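Local coordinates for protein bacteriocin (Streptococcus pyogenes, PDB 2FU2) that probably acts as a bacteriocin immunity protein, guarding the cell against a bacteriocin, pyogenecin by its name, at residues 3-15 with 30-42. Residues are numbered along the deposited sequence; the frame is centred on the assembly and turned at random.
Sequences SEKEILDALSKVY and IFELASQLEKEGM
Glu4, in the first turn of helix 4-15, reaches over to the C-terminal end of helix 24-40, where its OE2 takes the backbone N-H of Met42 at 2.7 Å from N. The bond is nearly straight (172°), yet the N-H comes from above the carboxylate plane. With CG anti to its own carbonyl carbon and the chain extended beyond, Glu4 passes the Met42 side chain in the opposite sense and lies over Gly41, whose positive phi ends the helical run. Met42, a selenomethionine here, has a bent chain, and its SE rests 4.1 Å from Ile7 CD1, the two side chains crossing at about a right angle. Leu37 is a knob seated among Glu4, Ile7, Leu8 and Leu11; its CD1 presses close to the backbone, 3.5 Å from Leu8 N. This is antiparallel packing in an all-helical bundle of the EntA_Immun family: the axes of 4-15 and 30-40 come within 9.7 Å and run at 157° to each other, while helix 44-60 packs on Ile30 through Leu53, and helix 67-78 on Leu11 through Leu72. At Ala34 the small side chain lets Leu8 come in, CD1 lying 3.4 Å from Ala34 O, while Leu11 CB meets the same methyl. Ile30 CG2 packs 3.4 Å from Leu11 O and near the plane of the Tyr15 ring, at its edge. The Tyr15 side chain, with CG anti to the backbone N (chi1 175°), lies next to that of Phe31 and points the same way, with Tyr15 CE1 3.9 Å from Phe31 CB.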
loop_
_atom_site.group_PDB
_atom_site.type_symbol
_atom_site.label_atom_id
_atom_site.label_comp_id
_atom_site.label_asym_id
_atom_site.label_seq_id
_atom_site.Cartn_x
_atom_site.Cartn_y
_atom_site.Cartn_z
ATOM N N SER A 3 -7.370 -1.151 11.938
ATOM C CA SER A 3 -8.648 -1.561 11.317
ATOM C C SER A 3 -8.612 -1.655 9.787
ATOM O O SER A 3 -7.686 -1.117 9.114
ATOM C CB SER A 3 -9.742 -0.565 11.702
ATOM O OG SER A 3 -9.752 0.564 10.832
ATOM N N GLU A 4 -9.632 -2.310 9.233
ATOM C CA GLU A 4 -9.745 -2.488 7.772
ATOM C C GLU A 4 -9.801 -1.175 7.035
ATOM O O GLU A 4 -9.164 -1.031 5.966
ATOM C CB GLU A 4 -10.984 -3.292 7.390
ATOM C CG GLU A 4 -10.937 -4.742 7.776
ATOM C CD GLU A 4 -12.089 -5.507 7.202
ATOM O OE1 GLU A 4 -13.183 -4.938 7.056
ATOM O OE2 GLU A 4 -11.891 -6.680 6.878
ATOM N N LYS A 5 -10.568 -0.227 7.602
ATOM C CA LYS A 5 -10.663 1.138 7.064
ATOM C C LYS A 5 -9.373 2.008 7.108
ATOM O O LYS A 5 -9.114 2.763 6.186
ATOM C CB LYS A 5 -11.826 1.845 7.737
ATOM C CG LYS A 5 -13.164 1.238 7.363
ATOM C CD LYS A 5 -14.066 1.220 8.587
ATOM C CE LYS A 5 -15.539 0.978 8.236
ATOM N NZ LYS A 5 -16.381 0.916 9.520
ATOM N N GLU A 6 -8.583 1.878 8.172
ATOM C CA GLU A 6 -7.368 2.661 8.328
ATOM C C GLU A 6 -6.395 2.198 7.249
ATOM O O GLU A 6 -5.702 3.021 6.640
ATOM C CB GLU A 6 -6.752 2.497 9.735
ATOM C CG GLU A 6 -7.627 3.042 10.810
ATOM C CD GLU A 6 -7.212 2.694 12.270
ATOM O OE1 GLU A 6 -6.974 1.500 12.591
ATOM O OE2 GLU A 6 -7.179 3.633 13.107
ATOM N N ILE A 7 -6.342 0.888 7.007
ATOM C CA ILE A 7 -5.451 0.366 5.961
ATOM C C ILE A 7 -5.941 0.804 4.553
ATOM O O ILE A 7 -5.124 1.215 3.689
ATOM C CB ILE A 7 -5.277 -1.163 6.089
ATOM C CG1 ILE A 7 -4.765 -1.494 7.517
ATOM C CG2 ILE A 7 -4.395 -1.776 4.878
ATOM C CD1 ILE A 7 -4.462 -2.902 7.739
ATOM N N LEU A 8 -7.253 0.762 4.352
ATOM C CA LEU A 8 -7.830 1.176 3.080
ATOM C C LEU A 8 -7.526 2.654 2.843
ATOM O O LEU A 8 -7.046 3.024 1.749
ATOM C CB LEU A 8 -9.321 0.908 3.038
ATOM C CG LEU A 8 -10.078 1.237 1.727
ATOM C CD1 LEU A 8 -9.563 0.551 0.433
ATOM C CD2 LEU A 8 -11.586 0.879 1.899
ATOM N N ASP A 9 -7.725 3.490 3.877
ATOM C CA ASP A 9 -7.380 4.885 3.737
ATOM C C ASP A 9 -5.876 5.153 3.458
ATOM O O ASP A 9 -5.536 5.940 2.520
ATOM C CB ASP A 9 -7.857 5.687 4.943
ATOM C CG ASP A 9 -9.375 5.837 4.987
ATOM O OD1 ASP A 9 -10.037 5.500 3.986
ATOM O OD2 ASP A 9 -9.894 6.277 6.039
ATOM N N ALA A 10 -4.991 4.498 4.250
ATOM C CA ALA A 10 -3.565 4.480 3.984
ATOM C C ALA A 10 -3.190 4.071 2.559
ATOM O O ALA A 10 -2.338 4.736 1.944
ATOM C CB ALA A 10 -2.807 3.614 5.022
ATOM N N LEU A 11 -3.783 3.010 2.025
ATOM C CA LEU A 11 -3.643 2.716 0.556
ATOM C C LEU A 11 -4.044 3.865 -0.324
ATOM O O LEU A 11 -3.356 4.111 -1.342
ATOM C CB LEU A 11 -4.494 1.543 0.116
ATOM C CG LEU A 11 -3.855 0.291 0.657
ATOM C CD1 LEU A 11 -4.835 -0.803 0.908
ATOM C CD2 LEU A 11 -2.731 -0.189 -0.325
ATOM N N SER A 12 -5.120 4.582 0.043
ATOM C CA SER A 12 -5.644 5.624 -0.851
ATOM C C SER A 12 -4.695 6.803 -0.843
ATOM O O SER A 12 -4.489 7.453 -1.882
ATOM C CB SER A 12 -7.048 6.096 -0.449
ATOM O OG SER A 12 -7.931 5.007 -0.623
ATOM N N LYS A 13 -4.158 7.080 0.349
ATOM C CA LYS A 13 -3.157 8.120 0.550
ATOM C C LYS A 13 -1.925 7.852 -0.295
ATOM O O LYS A 13 -1.447 8.728 -0.990
ATOM C CB LYS A 13 -2.763 8.218 2.012
ATOM C CG LYS A 13 -2.147 9.611 2.326
ATOM C CD LYS A 13 -1.432 9.651 3.646
ATOM C CE LYS A 13 -2.155 10.503 4.540
ATOM N NZ LYS A 13 -2.533 11.626 3.651
ATOM N N VAL A 14 -1.408 6.638 -0.230
ATOM C CA VAL A 14 -0.314 6.227 -1.128
ATOM C C VAL A 14 -0.683 6.346 -2.639
ATOM O O VAL A 14 0.047 6.984 -3.450
ATOM C CB VAL A 14 0.153 4.779 -0.812
ATOM C CG1 VAL A 14 1.045 4.261 -1.901
ATOM C CG2 VAL A 14 0.854 4.738 0.564
ATOM N N TYR A 15 -1.811 5.758 -3.004
ATOM C CA TYR A 15 -2.329 5.877 -4.378
ATOM C C TYR A 15 -2.343 7.329 -4.900
ATOM O O TYR A 15 -1.898 7.570 -5.981
ATOM C CB TYR A 15 -3.725 5.233 -4.453
ATOM C CG TYR A 15 -4.428 5.373 -5.776
ATOM C CD1 TYR A 15 -4.225 4.447 -6.784
ATOM C CD2 TYR A 15 -5.364 6.390 -5.973
ATOM C CE1 TYR A 15 -4.823 4.586 -7.987
ATOM C CE2 TYR A 15 -6.029 6.528 -7.180
ATOM C CZ TYR A 15 -5.752 5.619 -8.195
ATOM O OH TYR A 15 -6.392 5.749 -9.406
ATOM N N ILE A 30 -1.372 -0.883 -6.324
ATOM C CA ILE A 30 -2.059 -0.309 -5.142
ATOM C C ILE A 30 -3.582 -0.288 -5.362
ATOM O O ILE A 30 -4.400 -0.676 -4.465
ATOM C CB ILE A 30 -1.513 1.129 -4.784
ATOM C CG1 ILE A 30 -0.012 1.086 -4.377
ATOM C CG2 ILE A 30 -2.463 1.854 -3.763
ATOM C CD1 ILE A 30 0.238 0.235 -3.125
ATOM N N PHE A 31 -3.958 0.088 -6.585
ATOM C CA PHE A 31 -5.343 0.205 -6.921
ATOM C C PHE A 31 -6.035 -1.164 -6.734
ATOM O O PHE A 31 -7.174 -1.243 -6.237
ATOM C CB PHE A 31 -5.507 0.742 -8.334
ATOM C CG PHE A 31 -6.883 0.535 -8.871
ATOM C CD1 PHE A 31 -7.942 1.309 -8.411
ATOM C CD2 PHE A 31 -7.137 -0.498 -9.775
ATOM C CE1 PHE A 31 -9.249 1.089 -8.863
ATOM C CE2 PHE A 31 -8.460 -0.730 -10.266
ATOM C CZ PHE A 31 -9.505 0.071 -9.792
ATOM N N GLU A 32 -5.348 -2.239 -7.110
ATOM C CA GLU A 32 -5.958 -3.546 -7.064
ATOM C C GLU A 32 -6.085 -4.107 -5.665
ATOM O O GLU A 32 -7.065 -4.718 -5.331
ATOM C CB GLU A 32 -5.199 -4.525 -7.936
ATOM C CG GLU A 32 -5.394 -4.257 -9.371
ATOM C CD GLU A 32 -4.848 -5.363 -10.297
ATOM O OE1 GLU A 32 -4.737 -6.540 -9.846
ATOM O OE2 GLU A 32 -4.562 -5.056 -11.488
ATOM N N LEU A 33 -5.044 -3.930 -4.870
ATOM C CA LEU A 33 -5.050 -4.301 -3.494
ATOM C C LEU A 33 -6.156 -3.521 -2.750
ATOM O O LEU A 33 -6.975 -4.130 -2.020
ATOM C CB LEU A 33 -3.649 -4.046 -2.893
ATOM C CG LEU A 33 -2.550 -4.849 -3.623
ATOM C CD1 LEU A 33 -1.093 -4.653 -3.117
ATOM C CD2 LEU A 33 -2.891 -6.355 -3.586
ATOM N N ALA A 34 -6.210 -2.197 -2.933
ATOM C CA ALA A 34 -7.282 -1.389 -2.263
ATOM C C ALA A 34 -8.660 -1.868 -2.699
ATOM O O ALA A 34 -9.556 -1.952 -1.855
ATOM C CB ALA A 34 -7.138 0.060 -2.512
ATOM N N SER A 35 -8.856 -2.238 -3.977
ATOM C CA SER A 35 -10.157 -2.758 -4.392
ATOM C C SER A 35 -10.488 -4.090 -3.754
ATOM O O SER A 35 -11.656 -4.360 -3.455
ATOM C CB SER A 35 -10.257 -2.933 -5.896
ATOM O OG SER A 35 -9.755 -1.756 -6.516
ATOM N N GLN A 36 -9.488 -4.946 -3.588
ATOM C CA GLN A 36 -9.741 -6.236 -2.992
ATOM C C GLN A 36 -10.162 -6.061 -1.533
ATOM O O GLN A 36 -11.083 -6.709 -1.060
ATOM C CB GLN A 36 -8.526 -7.138 -3.156
ATOM C CG GLN A 36 -8.657 -8.470 -2.414
ATOM C CD GLN A 36 -7.370 -9.352 -2.486
ATOM O OE1 GLN A 36 -7.238 -10.362 -1.744
ATOM N NE2 GLN A 36 -6.425 -8.972 -3.373
ATOM N N LEU A 37 -9.464 -5.178 -0.831
ATOM C CA LEU A 37 -9.774 -4.819 0.546
ATOM C C LEU A 37 -11.180 -4.262 0.637
ATOM O O LEU A 37 -12.023 -4.752 1.391
ATOM C CB LEU A 37 -8.844 -3.712 1.017
ATOM C CG LEU A 37 -8.261 -3.733 2.421
ATOM C CD1 LEU A 37 -7.776 -2.357 2.807
ATOM C CD2 LEU A 37 -9.209 -4.265 3.460
ATOM N N GLU A 38 -11.429 -3.209 -0.110
ATOM C CA GLU A 38 -12.754 -2.639 -0.092
ATOM C C GLU A 38 -13.829 -3.698 -0.294
ATOM O O GLU A 38 -14.834 -3.720 0.425
ATOM C CB GLU A 38 -12.867 -1.593 -1.161
ATOM C CG GLU A 38 -14.051 -0.709 -0.970
ATOM C CD GLU A 38 -13.873 0.541 -1.775
ATOM O OE1 GLU A 38 -13.020 0.503 -2.707
ATOM O OE2 GLU A 38 -14.565 1.545 -1.477
ATOM N N LYS A 39 -13.616 -4.569 -1.281
ATOM C CA LYS A 39 -14.596 -5.571 -1.663
ATOM C C LYS A 39 -14.697 -6.658 -0.588
ATOM O O LYS A 39 -15.726 -6.765 0.045
ATOM C CB LYS A 39 -14.286 -6.168 -3.049
ATOM C CG LYS A 39 -15.024 -7.510 -3.360
ATOM C CD LYS A 39 -14.253 -8.382 -4.413
ATOM C CE LYS A 39 -12.778 -8.678 -3.993
ATOM N NZ LYS A 39 -11.776 -8.896 -5.112
ATOM N N GLU A 40 -13.637 -7.442 -0.371
ATOM C CA GLU A 40 -13.685 -8.618 0.513
ATOM C C GLU A 40 -13.345 -8.318 1.969
ATOM O O GLU A 40 -13.540 -9.186 2.820
ATOM C CB GLU A 40 -12.684 -9.686 0.048
ATOM C CG GLU A 40 -13.073 -10.596 -1.138
ATOM C CD GLU A 40 -11.865 -11.418 -1.696
ATOM O OE1 GLU A 40 -10.766 -11.432 -1.074
ATOM O OE2 GLU A 40 -12.029 -12.064 -2.759
ATOM N N GLY A 41 -12.800 -7.144 2.278
ATOM C CA GLY A 41 -12.180 -6.969 3.598
ATOM C C GLY A 41 -10.725 -7.464 3.728
ATOM O O GLY A 41 -10.117 -7.894 2.766
HETATM N N MSE A 42 -10.167 -7.391 4.933
HETATM C CA MSE A 42 -8.736 -7.651 5.185
HETATM C C MSE A 42 -8.473 -9.114 5.358
HETATM O O MSE A 42 -9.335 -9.880 5.785
HETATM C CB MSE A 42 -8.300 -6.920 6.466
HETATM C CG MSE A 42 -6.850 -6.827 6.696
HETATM SE SE MSE A 42 -5.865 -5.839 5.270
HETATM C CE MSE A 42 -4.768 -7.038 5.070
#